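Side-chain contacts in penaeus monodon metallodensovirus major capsid protein (Penaeus monodon metallodensovirus, PDB 6WH7), which forms the shell of a shrimp densovirus as 60 copies, and so probably protects and carries the viral genome: residues Tyr126-Leu131 with His271-Pro276; Thr153-Ile158 with Phe285-Gln290; Ser181-Leu186 with Ser339-Ile344; Lys207-Lys212 with Asp216-Ser221. One frame throughout, in Å; residues are numbered along the deposited sequence.

Interaction 1: Tyr126-Leu131 with His271-Pro276; sequences YTLSNL and HYLSFP
Tyr126 and His271 meet through a polar contact across the interior of the jelly roll. The hydroxyl OH of Tyr126 lies 2.4 Å from ND1 of His271. It is modelled as a hydrogen bond of doubtful, very short length, with either atom the possible donor. OH comes in at the edge of the imidazole, close to its plane, and ND1 likewise sits at the edge of the phenol. The rings are rim to rim, with planes at 57° and centroids 5.6 Å apart. In Tyr126, CG stands between the backbone N and the carbonyl carbon (chi1 70°), which aims the ring across the interior toward the opposite strand.

Beside this pair the contact becomes apolar. Leu128 and Leu273 reach for each other tip to tip, their CD2 atoms 4.0 Å apart. Further on it is loose, and toward Leu131 and Phe275 the two segments no longer touch. All four touching residues are buried, and Leu131 and Phe275 are buried too, so the looser end does not face solvent.

Strand 118-135 belongs to the BIDG sheet and strand 270-274 to the CHEF sheet. Phe291 of strand 287-302 packs on both leucines. The ring of Trp85 stacks on His271, while Ile83 of strand 79-83 bonds to it through the backbone.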
loop_
_atom_site.group_PDB
_atom_site.type_symbol
_atom_site.label_atom_id
_atom_site.label_comp_id
_atom_site.label_asym_id
_atom_site.label_seq_id
_atom_site.Cartn_x
_atom_site.Cartn_y
_atom_site.Cartn_z
ATOM N N TYR A 126 -69.899 56.355 -5.665
ATOM C CA TYR A 126 -71.046 56.144 -4.801
ATOM C C TYR A 126 -71.288 54.653 -4.643
ATOM O O TYR A 126 -70.837 53.840 -5.447
ATOM C CB TYR A 126 -72.297 56.836 -5.338
ATOM C CG TYR A 126 -72.874 56.236 -6.589
ATOM C CD1 TYR A 126 -73.911 55.327 -6.525
ATOM C CD2 TYR A 126 -72.381 56.569 -7.832
ATOM C CE1 TYR A 126 -74.440 54.782 -7.655
ATOM C CE2 TYR A 126 -72.907 56.020 -8.967
ATOM C CZ TYR A 126 -73.937 55.130 -8.872
ATOM O OH TYR A 126 -74.464 54.581 -10.008
ATOM N N THR A 127 -72.002 54.304 -3.582
ATOM C CA THR A 127 -72.308 52.918 -3.268
ATOM C C THR A 127 -73.798 52.774 -3.031
ATOM O O THR A 127 -74.379 53.525 -2.249
ATOM C CB THR A 127 -71.544 52.439 -2.036
ATOM O OG1 THR A 127 -70.138 52.532 -2.276
ATOM C CG2 THR A 127 -71.887 51.008 -1.740
ATOM N N LEU A 128 -74.409 51.822 -3.720
ATOM C CA LEU A 128 -75.780 51.408 -3.468
ATOM C C LEU A 128 -75.752 50.157 -2.615
ATOM O O LEU A 128 -75.071 49.190 -2.955
ATOM C CB LEU A 128 -76.517 51.147 -4.775
ATOM C CG LEU A 128 -77.380 52.277 -5.303
ATOM C CD1 LEU A 128 -76.608 53.539 -5.408
ATOM C CD2 LEU A 128 -77.894 51.882 -6.661
ATOM N N SER A 129 -76.482 50.175 -1.512
ATOM C CA SER A 129 -76.327 49.142 -0.511
ATOM C C SER A 129 -77.665 48.804 0.115
ATOM O O SER A 129 -78.538 49.660 0.244
ATOM C CB SER A 129 -75.352 49.587 0.570
ATOM O OG SER A 129 -75.266 48.609 1.573
ATOM N N ASN A 130 -77.810 47.538 0.502
ATOM C CA ASN A 130 -78.896 47.064 1.356
ATOM C C ASN A 130 -80.257 47.345 0.717
ATOM O O ASN A 130 -81.084 48.102 1.223
ATOM C CB ASN A 130 -78.764 47.687 2.746
ATOM C CG ASN A 130 -77.479 47.288 3.420
ATOM O OD1 ASN A 130 -76.677 48.131 3.792
ATOM N ND2 ASN A 130 -77.279 45.994 3.590
ATOM N N LEU A 131 -80.461 46.678 -0.416
ATOM C CA LEU A 131 -81.670 46.865 -1.199
ATOM C C LEU A 131 -82.857 46.224 -0.508
ATOM O O LEU A 131 -82.780 45.078 -0.066
ATOM C CB LEU A 131 -81.494 46.267 -2.589
ATOM C CG LEU A 131 -82.700 46.356 -3.509
ATOM C CD1 LEU A 131 -83.014 47.790 -3.826
ATOM C CD2 LEU A 131 -82.459 45.591 -4.756
ATOM N N HIS A 271 -75.800 56.245 -15.325
ATOM C CA HIS A 271 -76.262 55.216 -14.414
ATOM C C HIS A 271 -77.752 55.375 -14.193
ATOM O O HIS A 271 -78.256 56.488 -14.039
ATOM C CB HIS A 271 -75.516 55.231 -13.087
ATOM C CG HIS A 271 -74.093 54.790 -13.199
ATOM N ND1 HIS A 271 -73.251 54.725 -12.115
ATOM C CD2 HIS A 271 -73.356 54.424 -14.269
ATOM C CE1 HIS A 271 -72.064 54.304 -12.507
ATOM N NE2 HIS A 271 -72.100 54.122 -13.812
ATOM N N TYR A 272 -78.446 54.250 -14.198
ATOM C CA TYR A 272 -79.890 54.211 -14.301
ATOM C C TYR A 272 -80.407 53.099 -13.414
ATOM O O TYR A 272 -79.816 52.020 -13.356
ATOM C CB TYR A 272 -80.309 53.962 -15.743
ATOM C CG TYR A 272 -79.892 55.044 -16.699
ATOM C CD1 TYR A 272 -80.367 56.333 -16.574
ATOM C CD2 TYR A 272 -78.948 54.791 -17.669
ATOM C CE1 TYR A 272 -79.972 57.312 -17.441
ATOM C CE2 TYR A 272 -78.542 55.763 -18.527
ATOM C CZ TYR A 272 -79.054 57.020 -18.410
ATOM O OH TYR A 272 -78.635 57.988 -19.280
ATOM N N LEU A 273 -81.499 53.369 -12.720
ATOM C CA LEU A 273 -82.196 52.359 -11.947
ATOM C C LEU A 273 -83.537 52.082 -12.596
ATOM O O LEU A 273 -84.210 52.997 -13.071
ATOM C CB LEU A 273 -82.379 52.792 -10.497
ATOM C CG LEU A 273 -81.057 52.887 -9.752
ATOM C CD1 LEU A 273 -81.260 53.405 -8.360
ATOM C CD2 LEU A 273 -80.385 51.544 -9.724
ATOM N N SER A 274 -83.916 50.813 -12.620
ATOM C CA SER A 274 -85.103 50.398 -13.341
ATOM C C SER A 274 -85.613 49.117 -12.712
ATOM O O SER A 274 -84.885 48.421 -12.005
ATOM C CB SER A 274 -84.797 50.201 -14.826
ATOM O OG SER A 274 -85.947 49.810 -15.541
ATOM N N PHE A 275 -86.876 48.820 -12.969
ATOM C CA PHE A 275 -87.409 47.561 -12.500
ATOM C C PHE A 275 -87.833 46.708 -13.680
ATOM O O PHE A 275 -88.208 47.236 -14.728
ATOM C CB PHE A 275 -88.602 47.764 -11.562
ATOM C CG PHE A 275 -88.250 48.459 -10.296
ATOM C CD1 PHE A 275 -87.669 47.772 -9.256
ATOM C CD2 PHE A 275 -88.510 49.799 -10.138
ATOM C CE1 PHE A 275 -87.345 48.409 -8.098
ATOM C CE2 PHE A 275 -88.187 50.435 -8.975
ATOM C CZ PHE A 275 -87.606 49.741 -7.957
ATOM N N PRO A 276 -87.772 45.389 -13.549
ATOM C CA PRO A 276 -88.203 44.524 -14.628
ATOM C C PRO A 276 -89.701 44.620 -14.830
ATOM O O PRO A 276 -90.457 44.749 -13.858
ATOM C CB PRO A 276 -87.796 43.130 -14.137
ATOM C CG PRO A 276 -87.808 43.252 -12.680
ATOM C CD PRO A 276 -87.293 44.617 -12.396
#

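Interaction 2: Thr153-Ile158 with Phe285-Gln290; sequences TSPYMI and FKLNAQ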
loop_
_atom_site.group_PDB
_atom_site.type_symbol
_atom_site.label_atom_id
_atom_site.label_comp_id
_atom_site.label_asym_id
_atom_site.label_seq_id
_atom_site.Cartn_x
_atom_site.Cartn_y
_atom_site.Cartn_z
ATOM N N THR A 153 -89.146 39.360 -1.718
ATOM C CA THR A 153 -87.734 39.121 -1.984
ATOM C C THR A 153 -87.460 38.798 -3.447
ATOM O O THR A 153 -86.415 39.189 -3.977
ATOM C CB THR A 153 -87.230 37.991 -1.087
ATOM O OG1 THR A 153 -87.454 38.343 0.282
ATOM C CG2 THR A 153 -85.744 37.758 -1.292
ATOM N N SER A 154 -88.385 38.101 -4.104
ATOM C CA SER A 154 -88.103 37.532 -5.420
ATOM C C SER A 154 -87.729 38.543 -6.502
ATOM O O SER A 154 -86.874 38.205 -7.339
ATOM C CB SER A 154 -89.298 36.679 -5.865
ATOM O OG SER A 154 -90.475 37.453 -5.959
ATOM N N PRO A 155 -88.301 39.757 -6.570
ATOM C CA PRO A 155 -87.905 40.661 -7.653
ATOM C C PRO A 155 -86.464 41.127 -7.543
ATOM O O PRO A 155 -85.696 40.666 -6.695
ATOM C CB PRO A 155 -88.871 41.835 -7.498
ATOM C CG PRO A 155 -90.007 41.288 -6.783
ATOM C CD PRO A 155 -89.432 40.317 -5.821
ATOM N N TYR A 156 -86.094 42.050 -8.421
ATOM C CA TYR A 156 -84.787 42.676 -8.396
ATOM C C TYR A 156 -84.936 44.087 -8.926
ATOM O O TYR A 156 -85.902 44.410 -9.617
ATOM C CB TYR A 156 -83.766 41.890 -9.218
ATOM C CG TYR A 156 -84.233 41.587 -10.615
ATOM C CD1 TYR A 156 -84.093 42.511 -11.636
ATOM C CD2 TYR A 156 -84.805 40.368 -10.916
ATOM C CE1 TYR A 156 -84.526 42.228 -12.899
ATOM C CE2 TYR A 156 -85.231 40.083 -12.174
ATOM C CZ TYR A 156 -85.093 41.009 -13.161
ATOM O OH TYR A 156 -85.528 40.712 -14.422
ATOM N N MET A 157 -83.980 44.934 -8.583
ATOM C CA MET A 157 -83.877 46.253 -9.178
ATOM C C MET A 157 -82.698 46.244 -10.132
ATOM O O MET A 157 -81.633 45.714 -9.809
ATOM C CB MET A 157 -83.706 47.339 -8.118
ATOM C CG MET A 157 -83.632 48.734 -8.696
ATOM S SD MET A 157 -83.536 50.013 -7.453
ATOM C CE MET A 157 -81.874 49.761 -6.871
ATOM N N ILE A 158 -82.894 46.808 -11.311
ATOM C CA ILE A 158 -81.884 46.771 -12.357
ATOM C C ILE A 158 -81.053 48.038 -12.263
ATOM O O ILE A 158 -81.585 49.143 -12.380
ATOM C CB ILE A 158 -82.526 46.641 -13.743
ATOM C CG1 ILE A 158 -83.402 45.402 -13.804
ATOM C CG2 ILE A 158 -81.460 46.540 -14.796
ATOM C CD1 ILE A 158 -84.235 45.322 -15.032
ATOM N N PHE A 285 -96.777 45.005 -12.228
ATOM C CA PHE A 285 -96.427 45.140 -10.822
ATOM C C PHE A 285 -95.850 46.516 -10.568
ATOM O O PHE A 285 -95.028 47.017 -11.337
ATOM C CB PHE A 285 -95.411 44.088 -10.388
ATOM C CG PHE A 285 -95.992 42.738 -10.175
ATOM C CD1 PHE A 285 -97.329 42.582 -9.938
ATOM C CD2 PHE A 285 -95.198 41.626 -10.188
ATOM C CE1 PHE A 285 -97.866 41.335 -9.737
ATOM C CE2 PHE A 285 -95.731 40.370 -9.987
ATOM C CZ PHE A 285 -97.065 40.227 -9.762
ATOM N N LYS A 286 -96.277 47.128 -9.476
ATOM C CA LYS A 286 -95.651 48.352 -9.011
ATOM C C LYS A 286 -94.585 47.937 -8.013
ATOM O O LYS A 286 -94.897 47.502 -6.903
ATOM C CB LYS A 286 -96.688 49.285 -8.400
ATOM C CG LYS A 286 -97.687 49.793 -9.415
ATOM C CD LYS A 286 -98.650 50.785 -8.805
ATOM C CE LYS A 286 -99.524 51.420 -9.873
ATOM N NZ LYS A 286 -100.559 50.483 -10.386
ATOM N N LEU A 287 -93.328 48.061 -8.412
ATOM C CA LEU A 287 -92.201 47.622 -7.611
ATOM C C LEU A 287 -91.522 48.835 -7.011
ATOM O O LEU A 287 -91.321 49.846 -7.687
ATOM C CB LEU A 287 -91.199 46.830 -8.443
ATOM C CG LEU A 287 -91.703 45.516 -9.020
ATOM C CD1 LEU A 287 -90.650 44.899 -9.917
ATOM C CD2 LEU A 287 -92.081 44.574 -7.905
ATOM N N ASN A 288 -91.176 48.731 -5.740
ATOM C CA ASN A 288 -90.568 49.832 -5.027
ATOM C C ASN A 288 -89.263 49.336 -4.440
ATOM O O ASN A 288 -89.066 48.137 -4.250
ATOM C CB ASN A 288 -91.492 50.351 -3.940
ATOM C CG ASN A 288 -92.854 50.689 -4.469
ATOM O OD1 ASN A 288 -93.040 51.678 -5.166
ATOM N ND2 ASN A 288 -93.827 49.856 -4.139
ATOM N N ALA A 289 -88.358 50.260 -4.175
ATOM C CA ALA A 289 -87.055 49.877 -3.675
ATOM C C ALA A 289 -86.577 50.883 -2.651
ATOM O O ALA A 289 -86.727 52.090 -2.837
ATOM C CB ALA A 289 -86.036 49.766 -4.808
ATOM N N GLN A 290 -86.029 50.374 -1.559
ATOM C CA GLN A 290 -85.195 51.159 -0.673
ATOM C C GLN A 290 -83.776 50.623 -0.734
ATOM O O GLN A 290 -83.559 49.416 -0.829
ATOM C CB GLN A 290 -85.636 51.095 0.784
ATOM C CG GLN A 290 -84.887 52.126 1.590
ATOM C CD GLN A 290 -84.809 51.816 3.037
ATOM O OE1 GLN A 290 -85.216 50.750 3.472
ATOM N NE2 GLN A 290 -84.280 52.738 3.803
#
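Leu287 is the first residue of the 285-290 segment to touch its partner, through one methyl. Its CD2 lies 4.0 Å from CG of Pro155, and the leucine crosses the proline ring at a slant. CG of Leu287 is anti to the carbonyl carbon (chi1 -64°), and the branch extends from there to the ring. Asn288 turns away from the partner, so the next contact comes two residues on. This is the usual rhythm of a strand that shows one side to a core. Here the core is the interior of the capsid jelly roll: strand 287-302 runs in the BIDG sheet and strand 157-162 in the CHEF sheet. Ala289 then offers its CB to the sulfur of Met157, with Met157 SD 3.6 Å from Ala289 CB. The extended chi1 and chi2 of the methionine carry SD there, and the bend at chi3 (72°) only turns CE. Leu131 and Phe275 also pack on Ala289, and Trp211 on Met157. On the proline side the interior gives way to a subunit interface, where Phe151 of a neighbouring subunit packs on Pro155.

Interaction 3: Ser181-Leu186 with Ser339-Ile344; sequences SSMREL and SKINNI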
loop_
_atom_site.group_PDB
_atom_site.type_symbol
_atom_site.label_atom_id
_atom_site.label_comp_id
_atom_site.label_asym_id
_atom_site.label_seq_id
_atom_site.Cartn_x
_atom_site.Cartn_y
_atom_site.Cartn_z
ATOM N N SER A 181 -82.685 70.272 -5.335
ATOM C CA SER A 181 -82.683 70.012 -3.905
ATOM C C SER A 181 -83.084 68.590 -3.573
ATOM O O SER A 181 -82.951 68.173 -2.421
ATOM C CB SER A 181 -83.630 70.973 -3.198
ATOM O OG SER A 181 -84.964 70.747 -3.607
ATOM N N SER A 182 -83.608 67.858 -4.542
ATOM C CA SER A 182 -84.003 66.473 -4.377
ATOM C C SER A 182 -82.934 65.507 -4.859
ATOM O O SER A 182 -83.204 64.312 -4.970
ATOM C CB SER A 182 -85.314 66.222 -5.104
ATOM O OG SER A 182 -85.741 64.903 -4.877
ATOM N N MET A 183 -81.743 66.010 -5.180
ATOM C CA MET A 183 -80.795 65.269 -6.004
ATOM C C MET A 183 -80.408 63.931 -5.388
ATOM O O MET A 183 -80.380 62.909 -6.081
ATOM C CB MET A 183 -79.556 66.121 -6.251
ATOM C CG MET A 183 -78.564 65.484 -7.184
ATOM S SD MET A 183 -77.204 66.576 -7.584
ATOM C CE MET A 183 -78.028 67.712 -8.677
ATOM N N ARG A 184 -80.092 63.909 -4.093
ATOM C CA ARG A 184 -79.480 62.702 -3.546
ATOM C C ARG A 184 -80.476 61.574 -3.332
ATOM O O ARG A 184 -80.136 60.413 -3.564
ATOM C CB ARG A 184 -78.737 62.994 -2.253
ATOM C CG ARG A 184 -77.408 63.648 -2.464
ATOM C CD ARG A 184 -76.716 63.787 -1.149
ATOM N NE ARG A 184 -76.472 62.481 -0.554
ATOM C CZ ARG A 184 -75.405 61.741 -0.799
ATOM N NH1 ARG A 184 -74.469 62.181 -1.619
ATOM N NH2 ARG A 184 -75.271 60.565 -0.216
ATOM N N GLU A 185 -81.692 61.855 -2.882
ATOM C CA GLU A 185 -82.689 60.796 -2.933
ATOM C C GLU A 185 -83.119 60.667 -4.378
ATOM O O GLU A 185 -83.565 61.642 -4.987
ATOM C CB GLU A 185 -83.876 61.069 -2.009
ATOM C CG GLU A 185 -84.872 62.136 -2.419
ATOM C CD GLU A 185 -84.383 63.513 -2.119
ATOM O OE1 GLU A 185 -83.198 63.647 -1.777
ATOM O OE2 GLU A 185 -85.190 64.460 -2.185
ATOM N N LEU A 186 -82.967 59.483 -4.950
ATOM C CA LEU A 186 -82.866 59.425 -6.399
ATOM C C LEU A 186 -84.292 59.328 -6.904
ATOM O O LEU A 186 -84.876 58.252 -7.004
ATOM C CB LEU A 186 -82.026 58.222 -6.796
ATOM C CG LEU A 186 -80.625 58.220 -6.190
ATOM C CD1 LEU A 186 -79.976 56.873 -6.341
ATOM C CD2 LEU A 186 -79.771 59.271 -6.841
ATOM N N SER A 339 -84.619 76.094 -9.541
ATOM C CA SER A 339 -83.929 75.031 -8.826
ATOM C C SER A 339 -83.997 73.696 -9.553
ATOM O O SER A 339 -83.622 72.673 -8.980
ATOM C CB SER A 339 -84.509 74.890 -7.419
ATOM O OG SER A 339 -83.935 73.795 -6.729
ATOM N N LYS A 340 -84.512 73.672 -10.773
ATOM C CA LYS A 340 -84.934 72.442 -11.423
ATOM C C LYS A 340 -83.981 72.089 -12.554
ATOM O O LYS A 340 -83.648 72.942 -13.379
ATOM C CB LYS A 340 -86.363 72.609 -11.930
ATOM C CG LYS A 340 -87.326 72.839 -10.787
ATOM C CD LYS A 340 -88.726 73.161 -11.240
ATOM C CE LYS A 340 -89.667 73.220 -10.050
ATOM N NZ LYS A 340 -89.423 74.432 -9.221
ATOM N N ILE A 341 -83.546 70.835 -12.584
ATOM C CA ILE A 341 -82.627 70.356 -13.610
ATOM C C ILE A 341 -83.402 70.152 -14.904
ATOM O O ILE A 341 -84.403 69.431 -14.933
ATOM C CB ILE A 341 -81.940 69.056 -13.177
ATOM C CG1 ILE A 341 -81.121 69.275 -11.913
ATOM C CG2 ILE A 341 -81.043 68.554 -14.271
ATOM C CD1 ILE A 341 -80.577 68.018 -11.329
ATOM N N ASN A 342 -82.939 70.784 -15.978
ATOM C CA ASN A 342 -83.629 70.689 -17.258
ATOM C C ASN A 342 -83.359 69.356 -17.931
ATOM O O ASN A 342 -84.277 68.708 -18.441
ATOM C CB ASN A 342 -83.197 71.837 -18.161
ATOM C CG ASN A 342 -83.699 73.158 -17.676
ATOM O OD1 ASN A 342 -84.705 73.223 -16.978
ATOM N ND2 ASN A 342 -82.997 74.223 -18.019
ATOM N N ASN A 343 -82.101 68.942 -17.953
ATOM C CA ASN A 343 -81.716 67.666 -18.523
ATOM C C ASN A 343 -80.381 67.277 -17.920
ATOM O O ASN A 343 -79.674 68.111 -17.352
ATOM C CB ASN A 343 -81.663 67.731 -20.054
ATOM C CG ASN A 343 -80.702 68.780 -20.571
ATOM O OD1 ASN A 343 -79.602 68.952 -20.059
ATOM N ND2 ASN A 343 -81.141 69.524 -21.571
ATOM N N ILE A 344 -80.050 65.998 -18.031
ATOM C CA ILE A 344 -78.764 65.490 -17.586
ATOM C C ILE A 344 -78.068 64.867 -18.781
ATOM O O ILE A 344 -78.620 63.980 -19.439
ATOM C CB ILE A 344 -78.901 64.485 -16.434
ATOM C CG1 ILE A 344 -79.404 65.190 -15.180
ATOM C CG2 ILE A 344 -77.576 63.843 -16.141
ATOM C CD1 ILE A 344 -79.748 64.256 -14.058
#
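A loop and a small antiparallel sheet meet here, beside the main sandwich of the capsid jelly roll. The 181-186 loop links strand 169-179 to strand 189-191. The 339-344 segment enters strand 340-345, the middle strand of a three-stranded sheet whose outer strands are 169-179 and 335-337. Ser181 follows closely on one of those outer strands, so the loop starts beside the segment it touches. At this end the contact is slight. OG of Ser339 approaches the backbone N of Ser181 at 4.0 Å, and the two hydroxyl oxygens are 4.5 Å apart, both too far for a direct bond. The deeper part is apolar and carried by Met183 and Ile341, which are both buried. Their side chains cross at about a right angle. Tyr188 packs on both of them, and Ile336 of strand 335-337 packs on Ile341. Arg184 takes no part in the contact. It bonds to the carbonyl of Phe90 and to Thr295, which ties the loop to strand 287-302. Met183 runs straight out to its sulfur, then bends (chi3 -73°), which sets its terminal CE 3.7 Å from CD1 of Ile341.

Interaction 4: Lys207-Lys212 with Asp216-Ser221; sequences KNRYWK and DALHFS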
loop_
_atom_site.group_PDB
_atom_site.type_symbol
_atom_site.label_atom_id
_atom_site.label_comp_id
_atom_site.label_asym_id
_atom_site.label_seq_id
_atom_site.Cartn_x
_atom_site.Cartn_y
_atom_site.Cartn_z
ATOM N N LYS A 207 -74.348 47.553 -19.688
ATOM C CA LYS A 207 -74.167 46.876 -18.414
ATOM C C LYS A 207 -75.436 47.028 -17.598
ATOM O O LYS A 207 -75.836 48.146 -17.268
ATOM C CB LYS A 207 -72.973 47.444 -17.653
ATOM C CG LYS A 207 -71.653 47.209 -18.333
ATOM C CD LYS A 207 -70.506 47.737 -17.504
ATOM C CE LYS A 207 -70.297 46.880 -16.275
ATOM N NZ LYS A 207 -69.848 45.513 -16.641
ATOM N N ASN A 208 -76.073 45.909 -17.288
ATOM C CA ASN A 208 -77.287 45.893 -16.488
ATOM C C ASN A 208 -77.075 44.883 -15.379
ATOM O O ASN A 208 -76.956 43.689 -15.651
ATOM C CB ASN A 208 -78.496 45.511 -17.331
ATOM C CG ASN A 208 -78.775 46.498 -18.415
ATOM O OD1 ASN A 208 -79.328 47.561 -18.172
ATOM N ND2 ASN A 208 -78.394 46.155 -19.629
ATOM N N ARG A 209 -77.028 45.345 -14.142
ATOM C CA ARG A 209 -76.946 44.463 -12.988
ATOM C C ARG A 209 -78.341 44.270 -12.430
ATOM O O ARG A 209 -79.024 45.247 -12.125
ATOM C CB ARG A 209 -76.024 45.034 -11.917
ATOM C CG ARG A 209 -74.581 45.045 -12.311
ATOM C CD ARG A 209 -73.725 45.696 -11.259
ATOM N NE ARG A 209 -72.325 45.682 -11.653
ATOM C CZ ARG A 209 -71.786 46.556 -12.489
ATOM N NH1 ARG A 209 -72.533 47.508 -13.019
ATOM N NH2 ARG A 209 -70.505 46.476 -12.803
ATOM N N TYR A 210 -78.769 43.021 -12.302
ATOM C CA TYR A 210 -80.013 42.732 -11.608
ATOM C C TYR A 210 -79.653 42.541 -10.149
ATOM O O TYR A 210 -78.987 41.570 -9.788
ATOM C CB TYR A 210 -80.731 41.507 -12.162
ATOM C CG TYR A 210 -81.159 41.611 -13.601
ATOM C CD1 TYR A 210 -81.208 42.826 -14.242
ATOM C CD2 TYR A 210 -81.665 40.517 -14.261
ATOM C CE1 TYR A 210 -81.627 42.929 -15.540
ATOM C CE2 TYR A 210 -82.109 40.608 -15.560
ATOM C CZ TYR A 210 -82.089 41.816 -16.194
ATOM O OH TYR A 210 -82.530 41.919 -17.488
ATOM N N TRP A 211 -80.096 43.462 -9.316
ATOM C CA TRP A 211 -79.617 43.561 -7.952
ATOM C C TRP A 211 -80.756 43.192 -7.024
ATOM O O TRP A 211 -81.847 43.759 -7.112
ATOM C CB TRP A 211 -79.053 44.956 -7.701
ATOM C CG TRP A 211 -78.484 45.203 -6.361
ATOM C CD1 TRP A 211 -77.467 44.530 -5.775
ATOM C CD2 TRP A 211 -78.732 46.339 -5.532
ATOM N NE1 TRP A 211 -77.144 45.096 -4.574
ATOM C CE2 TRP A 211 -77.901 46.223 -4.411
ATOM C CE3 TRP A 211 -79.605 47.427 -5.611
ATOM C CZ2 TRP A 211 -77.922 47.143 -3.376
ATOM C CZ3 TRP A 211 -79.616 48.337 -4.588
ATOM C CH2 TRP A 211 -78.788 48.193 -3.482
ATOM N N LYS A 212 -80.504 42.223 -6.160
ATOM C CA LYS A 212 -81.533 41.547 -5.400
ATOM C C LYS A 212 -81.316 41.822 -3.923
ATOM O O LYS A 212 -80.235 42.237 -3.506
ATOM C CB LYS A 212 -81.496 40.046 -5.671
ATOM C CG LYS A 212 -81.814 39.680 -7.102
ATOM C CD LYS A 212 -81.811 38.190 -7.309
ATOM C CE LYS A 212 -82.318 37.820 -8.695
ATOM N NZ LYS A 212 -81.341 38.120 -9.779
ATOM N N ASP A 216 -74.571 41.876 -2.481
ATOM C CA ASP A 216 -73.570 42.801 -1.993
ATOM C C ASP A 216 -73.808 44.185 -2.578
ATOM O O ASP A 216 -74.507 44.357 -3.576
ATOM C CB ASP A 216 -72.173 42.304 -2.350
ATOM C CG ASP A 216 -71.794 41.049 -1.594
ATOM O OD1 ASP A 216 -72.442 40.750 -0.571
ATOM O OD2 ASP A 216 -70.854 40.350 -2.031
ATOM N N ALA A 217 -73.224 45.184 -1.929
ATOM C CA ALA A 217 -73.430 46.560 -2.340
ATOM C C ALA A 217 -72.864 46.803 -3.731
ATOM O O ALA A 217 -71.928 46.136 -4.173
ATOM C CB ALA A 217 -72.783 47.512 -1.342
ATOM N N LEU A 218 -73.449 47.771 -4.422
ATOM C CA LEU A 218 -73.020 48.161 -5.756
ATOM C C LEU A 218 -72.115 49.379 -5.631
ATOM O O LEU A 218 -72.574 50.459 -5.259
ATOM C CB LEU A 218 -74.226 48.468 -6.634
ATOM C CG LEU A 218 -75.210 47.339 -6.891
ATOM C CD1 LEU A 218 -76.368 47.863 -7.691
ATOM C CD2 LEU A 218 -74.534 46.202 -7.604
ATOM N N HIS A 219 -70.839 49.206 -5.947
ATOM C CA HIS A 219 -69.851 50.269 -5.851
ATOM C C HIS A 219 -69.559 50.798 -7.243
ATOM O O HIS A 219 -69.322 50.016 -8.166
ATOM C CB HIS A 219 -68.557 49.757 -5.223
ATOM C CG HIS A 219 -68.740 49.113 -3.887
ATOM N ND1 HIS A 219 -68.991 49.830 -2.739
ATOM C CD2 HIS A 219 -68.718 47.809 -3.518
ATOM C CE1 HIS A 219 -69.104 48.999 -1.718
ATOM N NE2 HIS A 219 -68.947 47.766 -2.166
ATOM N N PHE A 220 -69.563 52.116 -7.394
ATOM C CA PHE A 220 -69.229 52.731 -8.670
ATOM C C PHE A 220 -68.313 53.906 -8.405
ATOM O O PHE A 220 -68.668 54.797 -7.637
ATOM C CB PHE A 220 -70.488 53.167 -9.409
ATOM C CG PHE A 220 -71.441 52.050 -9.631
ATOM C CD1 PHE A 220 -71.246 51.158 -10.656
ATOM C CD2 PHE A 220 -72.505 51.867 -8.787
ATOM C CE1 PHE A 220 -72.099 50.124 -10.839
ATOM C CE2 PHE A 220 -73.361 50.835 -8.972
ATOM C CZ PHE A 220 -73.153 49.956 -9.992
ATOM N N SER A 221 -67.142 53.899 -9.023
ATOM C CA SER A 221 -66.155 54.943 -8.832
ATOM C C SER A 221 -65.760 55.522 -10.176
ATOM O O SER A 221 -65.880 54.876 -11.217
ATOM C CB SER A 221 -64.904 54.426 -8.124
ATOM O OG SER A 221 -65.200 54.022 -6.803
#
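Trp211 has Leu218 over one face of its indole and the carbonyl O of Asp216 at the edge. CG of Leu218 stands 3.7 Å from the centroid of the five-membered ring, 5° off the normal, a CH-pi contact. CD1 of the same leucine lies 3.5 Å from CD2 of Trp211, toward the rim. At the edge, Trp211 NE1 donates to Asp216 O at 2.9 Å in a moderately bent bond (146° at the hydrogen), with the oxygen somewhat out of the ring plane. Arg209 lays one face of its guanidinium against the edge of Phe220, the planes 76° apart. Arg209 NH1 is 3.4 Å from Phe220 CE1. The arginine is extended, and Arg209 CD lies 3.8 Å from Leu218 CD2. Val46 of a neighbouring subunit packs on Trp211 and Leu218, and a strand of that subunit pairs with Arg209 and Tyr210. The indole N-H is thus satisfied by backbone, which should hold the ring's rotation while the leucine covers its face.

Overall arrangement
Interactions 1, 2 and 4 join the two facing sheets of one jelly roll. Interaction 1 lies centrally, its centre about 6 Å from that of interaction 4 and about 10 Å from that of interaction 2. Interactions 1 and 4 are linked by sheet pairing: Leu128 O to Leu218 N is 2.6 Å, a probable hydrogen bond. Met157 O and Trp211 N, 2.8 Å apart, probably tie interaction 2 to interaction 4 likewise. Interaction 3 stands apart, its centre about 17 Å from that of interaction 1, and touches it through Leu186 and Leu273. Interactions 2 and 4 both reach the same neighbouring subunit, so this interior adjoins the capsid assembly surfaces.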